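Local coordinates for hypothetical protein ybgI (Escherichia coli, Escherichia coli O157:H7, PDB 1NMP) that is of unknown function but may help degrade radiation-damaged nucleotides, binds divalent metal ions and assembles into a ring-shaped hexamer, at residues A[5-10]-A[94-99]; A[38-43]-A[59-64]; A[46-51]-A[239-244]. One frame throughout, in Å; residues are numbered along the deposited sequence.

Interaction 1: residues A[5-10]-A[94-99]; sequences ELEQLI and YGWHLP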
loop_
_atom_site.group_PDB
_atom_site.type_symbol
_atom_site.label_atom_id
_atom_site.label_comp_id
_atom_site.label_asym_id
_atom_site.label_seq_id
_atom_site.Cartn_x
_atom_site.Cartn_y
_atom_site.Cartn_z
ATOM N N GLU A 5 -34.368 29.141 -34.635
ATOM C CA GLU A 5 -33.516 30.158 -35.184
ATOM C C GLU A 5 -32.095 29.799 -34.901
ATOM O O GLU A 5 -31.215 29.867 -35.807
ATOM C CB GLU A 5 -33.783 31.491 -34.533
ATOM C CG GLU A 5 -34.269 32.475 -35.548
ATOM C CD GLU A 5 -35.482 33.193 -35.032
ATOM O OE1 GLU A 5 -35.417 33.648 -33.831
ATOM O OE2 GLU A 5 -36.476 33.279 -35.814
ATOM N N LEU A 6 -31.875 29.451 -33.620
ATOM C CA LEU A 6 -30.547 29.079 -33.136
ATOM C C LEU A 6 -30.070 27.897 -34.012
ATOM O O LEU A 6 -28.936 27.928 -34.527
ATOM C CB LEU A 6 -30.631 28.709 -31.649
ATOM C CG LEU A 6 -29.403 28.087 -30.960
ATOM C CD1 LEU A 6 -28.158 29.021 -30.989
ATOM C CD2 LEU A 6 -29.806 27.804 -29.503
ATOM N N GLU A 7 -30.953 26.908 -34.252
ATOM C CA GLU A 7 -30.544 25.751 -35.050
ATOM C C GLU A 7 -29.946 26.262 -36.384
ATOM O O GLU A 7 -28.780 25.974 -36.697
ATOM C CB GLU A 7 -31.722 24.781 -35.335
ATOM C CG GLU A 7 -31.225 23.390 -35.989
ATOM C CD GLU A 7 -32.385 22.408 -36.347
ATOM O OE1 GLU A 7 -33.449 22.910 -36.833
ATOM O OE2 GLU A 7 -32.248 21.142 -36.178
ATOM N N GLN A 8 -30.732 27.037 -37.141
ATOM C CA GLN A 8 -30.298 27.565 -38.447
ATOM C C GLN A 8 -29.056 28.461 -38.301
ATOM O O GLN A 8 -28.224 28.487 -39.166
ATOM C CB GLN A 8 -31.449 28.354 -39.126
ATOM C CG GLN A 8 -31.006 29.199 -40.323
ATOM C CD GLN A 8 -32.119 30.099 -40.903
ATOM O OE1 GLN A 8 -32.852 30.820 -40.165
ATOM N NE2 GLN A 8 -32.235 30.088 -42.226
ATOM N N LEU A 9 -28.882 29.150 -37.179
ATOM C CA LEU A 9 -27.710 30.004 -37.022
ATOM C C LEU A 9 -26.506 29.088 -37.001
ATOM O O LEU A 9 -25.622 29.193 -37.881
ATOM C CB LEU A 9 -27.785 30.814 -35.721
ATOM C CG LEU A 9 -26.582 31.610 -35.228
ATOM C CD1 LEU A 9 -26.206 32.658 -36.276
ATOM C CD2 LEU A 9 -26.938 32.333 -33.881
ATOM N N ILE A 10 -26.468 28.166 -36.041
ATOM C CA ILE A 10 -25.310 27.256 -35.995
ATOM C C ILE A 10 -25.172 26.286 -37.171
ATOM O O ILE A 10 -24.026 25.955 -37.560
ATOM C CB ILE A 10 -25.280 26.515 -34.695
ATOM C CG1 ILE A 10 -25.451 27.563 -33.572
ATOM C CG2 ILE A 10 -23.918 25.692 -34.596
ATOM C CD1 ILE A 10 -25.546 26.956 -32.206
ATOM N N TYR A 94 -29.410 20.106 -28.596
ATOM C CA TYR A 94 -28.876 20.270 -29.958
ATOM C C TYR A 94 -27.541 19.559 -29.942
ATOM O O TYR A 94 -26.820 19.625 -28.958
ATOM C CB TYR A 94 -28.544 21.735 -30.301
ATOM C CG TYR A 94 -29.712 22.677 -30.300
ATOM C CD1 TYR A 94 -30.328 23.050 -31.494
ATOM C CD2 TYR A 94 -30.103 23.298 -29.130
ATOM C CE1 TYR A 94 -31.287 24.033 -31.554
ATOM C CE2 TYR A 94 -31.054 24.268 -29.153
ATOM C CZ TYR A 94 -31.635 24.631 -30.399
ATOM O OH TYR A 94 -32.557 25.604 -30.420
ATOM N N GLY A 95 -27.188 18.924 -31.044
ATOM C CA GLY A 95 -25.903 18.259 -31.115
ATOM C C GLY A 95 -25.321 18.428 -32.476
ATOM O O GLY A 95 -26.103 18.402 -33.437
ATOM N N TRP A 96 -23.980 18.628 -32.564
ATOM C CA TRP A 96 -23.256 18.729 -33.847
ATOM C C TRP A 96 -22.012 17.865 -33.752
ATOM O O TRP A 96 -21.107 18.130 -32.941
ATOM C CB TRP A 96 -22.848 20.175 -34.135
ATOM C CG TRP A 96 -23.926 20.954 -34.856
ATOM C CD1 TRP A 96 -24.222 20.928 -36.226
ATOM C CD2 TRP A 96 -24.882 21.815 -34.266
ATOM N NE1 TRP A 96 -25.303 21.723 -36.498
ATOM C CE2 TRP A 96 -25.738 22.280 -35.307
ATOM C CE3 TRP A 96 -25.121 22.241 -32.952
ATOM C CZ2 TRP A 96 -26.840 23.175 -35.055
ATOM C CZ3 TRP A 96 -26.234 23.132 -32.700
ATOM C CH2 TRP A 96 -27.062 23.573 -33.760
ATOM N N HIS A 97 -21.929 16.865 -34.617
ATOM C CA HIS A 97 -20.833 15.923 -34.591
ATOM C C HIS A 97 -19.757 16.301 -35.593
ATOM O O HIS A 97 -19.024 17.274 -35.332
ATOM C CB HIS A 97 -21.374 14.483 -34.840
ATOM C CG HIS A 97 -20.351 13.404 -34.648
ATOM N ND1 HIS A 97 -20.263 12.311 -35.483
ATOM C CD2 HIS A 97 -19.319 13.291 -33.771
ATOM C CE1 HIS A 97 -19.207 11.578 -35.145
ATOM N NE2 HIS A 97 -18.616 12.154 -34.112
ATOM N N LEU A 98 -19.640 15.622 -36.744
ATOM C CA LEU A 98 -18.558 15.974 -37.688
ATOM C C LEU A 98 -18.436 17.465 -38.107
ATOM O O LEU A 98 -17.284 17.987 -38.356
ATOM C CB LEU A 98 -18.622 15.098 -38.942
ATOM C CG LEU A 98 -18.673 13.604 -38.690
ATOM C CD1 LEU A 98 -18.635 12.945 -40.092
ATOM C CD2 LEU A 98 -17.507 13.140 -37.824
ATOM N N PRO A 99 -19.576 18.179 -38.239
ATOM C CA PRO A 99 -19.392 19.580 -38.619
ATOM C C PRO A 99 -18.627 20.331 -37.506
ATOM O O PRO A 99 -17.861 21.304 -37.789
ATOM C CB PRO A 99 -20.823 20.086 -38.770
ATOM C CG PRO A 99 -21.545 18.855 -39.300
ATOM C CD PRO A 99 -20.981 17.763 -38.436
#

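Interaction 2: residues A[38-43]-A[59-64]; sequences IVTGVT and AVIVHH. With MG (magnesium ion), chain H.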
loop_
_atom_site.group_PDB
_atom_site.type_symbol
_atom_site.label_atom_id
_atom_site.label_comp_id
_atom_site.label_asym_id
_atom_site.label_seq_id
_atom_site.Cartn_x
_atom_site.Cartn_y
_atom_site.Cartn_z
ATOM N N ILE A 38 -28.177 28.909 -22.246
ATOM C CA ILE A 38 -27.619 27.698 -22.867
ATOM C C ILE A 38 -26.464 27.094 -22.073
ATOM O O ILE A 38 -25.571 27.866 -21.618
ATOM C CB ILE A 38 -27.009 27.985 -24.275
ATOM C CG1 ILE A 38 -28.069 28.333 -25.343
ATOM C CG2 ILE A 38 -26.406 26.665 -24.794
ATOM C CD1 ILE A 38 -28.890 29.558 -25.076
ATOM N N VAL A 39 -26.480 25.751 -21.902
ATOM C CA VAL A 39 -25.428 25.006 -21.213
ATOM C C VAL A 39 -24.851 24.083 -22.250
ATOM O O VAL A 39 -25.597 23.440 -22.989
ATOM C CB VAL A 39 -25.953 24.188 -20.006
ATOM C CG1 VAL A 39 -25.032 22.959 -19.714
ATOM C CG2 VAL A 39 -25.923 25.077 -18.776
ATOM N N THR A 40 -23.521 24.028 -22.348
ATOM C CA THR A 40 -22.916 23.195 -23.405
ATOM C C THR A 40 -21.870 22.276 -22.772
ATOM O O THR A 40 -21.446 22.486 -21.628
ATOM C CB THR A 40 -22.260 24.110 -24.492
ATOM O OG1 THR A 40 -21.165 24.821 -23.898
ATOM C CG2 THR A 40 -23.237 25.204 -24.935
ATOM N N GLY A 41 -21.476 21.243 -23.501
ATOM C CA GLY A 41 -20.456 20.339 -22.987
ATOM C C GLY A 41 -20.051 19.367 -24.077
ATOM O O GLY A 41 -20.660 19.363 -25.167
ATOM N N VAL A 42 -19.067 18.520 -23.801
ATOM C CA VAL A 42 -18.654 17.551 -24.813
ATOM C C VAL A 42 -19.745 16.500 -25.177
ATOM O O VAL A 42 -19.946 16.207 -26.361
ATOM C CB VAL A 42 -17.362 16.830 -24.370
ATOM C CG1 VAL A 42 -16.996 15.708 -25.389
ATOM C CG2 VAL A 42 -16.215 17.879 -24.226
ATOM N N THR A 43 -20.484 15.986 -24.182
ATOM C CA THR A 43 -21.470 14.925 -24.448
ATOM C C THR A 43 -22.670 15.137 -23.580
ATOM O O THR A 43 -22.517 15.553 -22.433
ATOM C CB THR A 43 -20.846 13.573 -24.114
ATOM O OG1 THR A 43 -19.765 13.365 -25.041
ATOM C CG2 THR A 43 -21.884 12.404 -24.183
ATOM N N ALA A 59 -31.623 25.330 -23.253
ATOM C CA ALA A 59 -31.024 24.438 -24.247
ATOM C C ALA A 59 -29.621 23.957 -23.791
ATOM O O ALA A 59 -28.942 24.584 -22.958
ATOM C CB ALA A 59 -30.891 25.152 -25.644
ATOM N N VAL A 60 -29.220 22.839 -24.379
ATOM C CA VAL A 60 -27.930 22.211 -24.146
ATOM C C VAL A 60 -27.448 21.974 -25.587
ATOM O O VAL A 60 -28.238 21.574 -26.448
ATOM C CB VAL A 60 -28.119 20.833 -23.517
ATOM C CG1 VAL A 60 -26.785 20.070 -23.533
ATOM C CG2 VAL A 60 -28.641 20.943 -22.100
ATOM N N ILE A 61 -26.172 22.274 -25.863
ATOM C CA ILE A 61 -25.586 22.011 -27.143
ATOM C C ILE A 61 -24.338 21.173 -26.809
ATOM O O ILE A 61 -23.566 21.520 -25.860
ATOM C CB ILE A 61 -25.110 23.301 -27.839
ATOM C CG1 ILE A 61 -26.270 24.220 -28.045
ATOM C CG2 ILE A 61 -24.499 22.936 -29.192
ATOM C CD1 ILE A 61 -25.811 25.508 -28.816
ATOM N N VAL A 62 -24.120 20.097 -27.579
ATOM C CA VAL A 62 -22.980 19.202 -27.338
ATOM C C VAL A 62 -22.369 18.759 -28.664
ATOM O O VAL A 62 -22.980 18.953 -29.719
ATOM C CB VAL A 62 -23.466 17.854 -26.608
ATOM C CG1 VAL A 62 -23.949 18.120 -25.172
ATOM C CG2 VAL A 62 -24.579 17.175 -27.475
ATOM N N HIS A 63 -21.208 18.087 -28.619
ATOM C CA HIS A 63 -20.599 17.492 -29.836
ATOM C C HIS A 63 -21.207 16.037 -30.031
ATOM O O HIS A 63 -21.422 15.550 -31.177
ATOM C CB HIS A 63 -19.088 17.450 -29.603
ATOM C CG HIS A 63 -18.301 16.721 -30.650
ATOM N ND1 HIS A 63 -18.434 16.979 -31.992
ATOM C CD2 HIS A 63 -17.317 15.798 -30.537
ATOM C CE1 HIS A 63 -17.577 16.236 -32.667
ATOM N NE2 HIS A 63 -16.881 15.517 -31.799
ATOM N N HIS A 64 -21.452 15.337 -28.909
ATOM C CA HIS A 64 -22.024 13.964 -28.914
ATOM C C HIS A 64 -23.429 13.870 -28.361
ATOM O O HIS A 64 -23.605 13.897 -27.130
ATOM C CB HIS A 64 -21.169 13.021 -28.075
ATOM C CG HIS A 64 -19.755 12.889 -28.576
ATOM N ND1 HIS A 64 -18.661 13.158 -27.779
ATOM C CD2 HIS A 64 -19.258 12.484 -29.772
ATOM C CE1 HIS A 64 -17.549 12.917 -28.460
ATOM N NE2 HIS A 64 -17.883 12.511 -29.674
HETATM MG MG MG H . -15.327 14.113 -33.071
#

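Interaction 3: residues A[46-51]-A[239-244]; sequences QALLDE and TFIDIP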
loop_
_atom_site.group_PDB
_atom_site.type_symbol
_atom_site.label_atom_id
_atom_site.label_comp_id
_atom_site.label_asym_id
_atom_site.label_seq_id
_atom_site.Cartn_x
_atom_site.Cartn_y
_atom_site.Cartn_z
ATOM N N GLN A 46 -25.977 12.328 -18.454
ATOM C CA GLN A 46 -26.933 12.651 -17.434
ATOM C C GLN A 46 -26.336 13.761 -16.566
ATOM O O GLN A 46 -27.047 14.684 -16.097
ATOM C CB GLN A 46 -27.122 11.468 -16.536
ATOM C CG GLN A 46 -28.193 11.735 -15.530
ATOM C CD GLN A 46 -29.539 11.757 -16.202
ATOM O OE1 GLN A 46 -29.928 10.800 -16.916
ATOM N NE2 GLN A 46 -30.285 12.813 -15.963
ATOM N N ALA A 47 -25.036 13.678 -16.306
ATOM C CA ALA A 47 -24.407 14.698 -15.470
ATOM C C ALA A 47 -24.481 16.106 -16.100
ATOM O O ALA A 47 -24.683 17.097 -15.385
ATOM C CB ALA A 47 -22.885 14.273 -15.138
ATOM N N LEU A 48 -24.354 16.232 -17.425
ATOM C CA LEU A 48 -24.397 17.601 -18.061
ATOM C C LEU A 48 -25.861 18.049 -17.959
ATOM O O LEU A 48 -26.196 19.242 -17.717
ATOM C CB LEU A 48 -24.026 17.548 -19.550
ATOM C CG LEU A 48 -23.250 18.626 -20.312
ATOM C CD1 LEU A 48 -23.932 18.848 -21.543
ATOM C CD2 LEU A 48 -23.060 19.940 -19.611
ATOM N N LEU A 49 -26.744 17.079 -18.162
ATOM C CA LEU A 49 -28.188 17.386 -18.066
ATOM C C LEU A 49 -28.615 17.902 -16.676
ATOM O O LEU A 49 -29.402 18.851 -16.528
ATOM C CB LEU A 49 -28.977 16.114 -18.403
ATOM C CG LEU A 49 -29.526 15.989 -19.848
ATOM C CD1 LEU A 49 -28.747 16.815 -20.911
ATOM C CD2 LEU A 49 -29.585 14.554 -20.203
ATOM N N ASP A 50 -28.144 17.243 -15.628
ATOM C CA ASP A 50 -28.551 17.710 -14.304
ATOM C C ASP A 50 -27.943 19.090 -14.067
ATOM O O ASP A 50 -28.492 19.909 -13.279
ATOM C CB ASP A 50 -28.097 16.759 -13.247
ATOM C CG ASP A 50 -28.692 15.328 -13.439
ATOM O OD1 ASP A 50 -29.823 15.197 -14.001
ATOM O OD2 ASP A 50 -28.021 14.356 -12.988
ATOM N N GLU A 51 -26.820 19.390 -14.719
ATOM C CA GLU A 51 -26.273 20.738 -14.534
ATOM C C GLU A 51 -27.194 21.677 -15.287
ATOM O O GLU A 51 -27.516 22.753 -14.751
ATOM C CB GLU A 51 -24.850 20.865 -15.093
ATOM C CG GLU A 51 -23.788 20.405 -14.077
ATOM C CD GLU A 51 -23.839 21.245 -12.816
ATOM O OE1 GLU A 51 -23.285 22.368 -12.819
ATOM O OE2 GLU A 51 -24.460 20.786 -11.822
ATOM N N THR A 239 -22.882 28.863 -21.181
ATOM C CA THR A 239 -21.894 28.411 -20.199
ATOM C C THR A 239 -21.402 27.003 -20.665
ATOM O O THR A 239 -22.174 26.020 -20.759
ATOM C CB THR A 239 -22.599 28.260 -18.836
ATOM O OG1 THR A 239 -23.214 29.506 -18.511
ATOM C CG2 THR A 239 -21.649 27.850 -17.746
ATOM N N PHE A 240 -20.129 26.910 -20.971
ATOM C CA PHE A 240 -19.546 25.654 -21.354
ATOM C C PHE A 240 -19.220 24.899 -20.040
ATOM O O PHE A 240 -18.522 25.466 -19.165
ATOM C CB PHE A 240 -18.200 25.864 -22.103
ATOM C CG PHE A 240 -17.332 24.575 -22.145
ATOM C CD1 PHE A 240 -17.794 23.433 -22.824
ATOM C CD2 PHE A 240 -16.080 24.487 -21.456
ATOM C CE1 PHE A 240 -17.044 22.215 -22.838
ATOM C CE2 PHE A 240 -15.306 23.233 -21.470
ATOM C CZ PHE A 240 -15.801 22.117 -22.160
ATOM N N ILE A 241 -19.672 23.638 -19.893
ATOM C CA ILE A 241 -19.294 22.913 -18.707
ATOM C C ILE A 241 -18.446 21.681 -19.073
ATOM O O ILE A 241 -18.893 20.776 -19.835
ATOM C CB ILE A 241 -20.490 22.470 -17.931
ATOM C CG1 ILE A 241 -21.277 23.686 -17.418
ATOM C CG2 ILE A 241 -19.998 21.624 -16.776
ATOM C CD1 ILE A 241 -22.654 23.372 -16.796
ATOM N N ASP A 242 -17.202 21.670 -18.552
ATOM C CA ASP A 242 -16.268 20.550 -18.776
ATOM C C ASP A 242 -16.495 19.427 -17.706
ATOM O O ASP A 242 -16.096 19.599 -16.542
ATOM C CB ASP A 242 -14.811 21.053 -18.729
ATOM C CG ASP A 242 -13.774 19.892 -18.819
ATOM O OD1 ASP A 242 -14.157 18.699 -19.007
ATOM O OD2 ASP A 242 -12.542 20.168 -18.699
ATOM N N ILE A 243 -17.155 18.300 -18.063
ATOM C CA ILE A 243 -17.369 17.195 -17.038
ATOM C C ILE A 243 -16.353 16.106 -17.394
ATOM O O ILE A 243 -16.498 15.387 -18.409
ATOM C CB ILE A 243 -18.791 16.527 -17.083
ATOM C CG1 ILE A 243 -19.893 17.594 -17.285
ATOM C CG2 ILE A 243 -19.012 15.775 -15.758
ATOM C CD1 ILE A 243 -20.463 18.115 -16.065
ATOM N N PRO A 244 -15.303 15.982 -16.566
ATOM C CA PRO A 244 -14.242 15.008 -16.805
ATOM C C PRO A 244 -14.655 13.611 -17.165
ATOM O O PRO A 244 -15.499 12.995 -16.501
ATOM C CB PRO A 244 -13.427 15.020 -15.514
ATOM C CG PRO A 244 -13.685 16.403 -14.954
ATOM C CD PRO A 244 -15.197 16.581 -15.228
#

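Interaction 1: residues A[5-10]-A[94-99]
I10 of helix 3-13 lies over one face of the W96 indole, just beyond the end of strand 92-95. Its side chain can be followed outward along the ring. CB starts at the far corner of the benzo ring, 3.6 Å from W96 CH2. With CG1 beside the backbone N (chi1 -49°), CG2 falls anti to it and over the middle of that ring: I10 CG2 is 3.7 Å from the centroid of the six-membered ring and only 3° off its normal, a clear CH-pi contact. The other branch runs through CG1 to I10 CD1, which ends 3.9 Å from W96 CZ3. One turn earlier, L6 crosses the phenol end of Y94, with L6 CD2 at 3.8 Å from Y94 CE2. E7 comes to the Y94 ring at its edge through CB, 3.9 Å from CE1, and the E7 carbonyl O meets the indole edge at CZ2. Helix 220-233 adds L226 and L230 against I10, and I61 of the neighbouring strand touches both I10 and W96. The W96 carbonyl O bonds H63 ND1, linking this packing to a metal ligand. The polar ends of the two rings bond helix 3-13 itself, Y94 OH at N3 O and W96 NE1 at N11 OD1, while E7 OE2 bonds L27 N. Between 5-10 and 94-99 the contact is thus hydrocarbon on aromatic surface without a hydrogen bond, but each ring is also tied by its heteroatom to the same helix, just outside the segment, so apolar packing and polar ties together hold the helix on the five-stranded sheet.

Interaction 2: residues A[38-43]-A[59-64]
V39 and A59 belong to the neighbouring parallel strands of a beta-alpha-beta unit, strand 37-41, helix 46-54 and strand 59-62; the strand segments 38-41 and 59-62 run parallel at 23°. This buried part is close-knit. V39 N donates to A59 O at 2.9 Å in an almost straight bond (169°), and farther on G41 N reaches I61 O in its carbonyl plane. On the face of I38 and T40, I38 CG2 crosses I61 CG1 at 4.1 Å, whereas T40 CG2 lies alongside I61 CB, pointing the same way. T40 OG1 turns to S227 of helix 220-233. The regular pairing is interrupted where both chains turn a corner. V42 O accepts there from two amides: H64 N, 3.1 Å away in the carbonyl plane, and H63 N, well above that plane. The more open end is T43, partly exposed at the subunit boundary, which accepts at OG1 a hydrogen bond from H64 ND1 (3.0 Å), in the imidazole plane. That bond would help fix the ring's rotation beside a second magnesium ion; E197 of the second subunit holds the hydroxyl. H63 is itself a ligand: with D101 and E219 it holds magnesium, its NE2 2.5 Å from the metal.

Interaction 3: residues A[46-51]-A[239-244]
E51 and I241 set their side chains at about a right angle where helix 46-54, the connecting helix of a beta-alpha-beta unit, packs against the chain leaving strand 237-240, outermost in the sheet within this chain. I241 has its CG1 anti to its own carbonyl carbon (chi1 -64°), and from there the chain runs extended to CD1, which drives its tip against the root of the glutamate: I241 CD1 is 3.7 Å from E51 CB. E51 bends at chi2 (-61°) instead of reaching straight out, and its carboxylate passes near the same methyl, with OE1 4.2 Å from I241 CD1. The charge itself is met by R54, the salt-bridge partner of OE1, one turn farther along the helix. L48 comes to I241 obliquely, at the root of the side chain, its CD2 4.0 Å from I241 CB, and it also rests on V39 of strand 37-41. The beta-branched root of I241 is thus flanked by L48 while its tip is flanked by E51. Two residues on, I243 again points toward the helix and meets it near its start, its CD1 4.4 Å from L48 CA. Contacts here are apolar and mostly not tight, a modest patch near the surface with no hydrogen bond across it. Polar links instead run outward to the second subunit, whose R204 bonds P244 O and whose E205 accepts from Q46 N. The patch finishes at A47, whose single methyl CB lies 4.2 Å from I243 CG2.

All three interactions are built on the five-stranded mixed sheet, in which strands 92-95, 59-62, 37-41 and 237-240 follow one another. Interaction 2 occupies the middle, with its centre 11 Å from that of interaction 1 and 8 Å from that of interaction 3; the centres of the outer two are 18 Å apart, and their nearest atoms about 8 Å. Y94 N and W96 N probably bond V60 O and V62 O on one flank, and T40 is similarly paired with T239 and I241 on the other. Along the chain, both segments of interaction 2 fall between those of interaction 1, while 46-51 pairs with a C-terminal segment. Parts from both ends of the sequence thus pack on or join one sheet. H63 and, probably, H64 follow the end of strand 59-62 and serve as metal ligands.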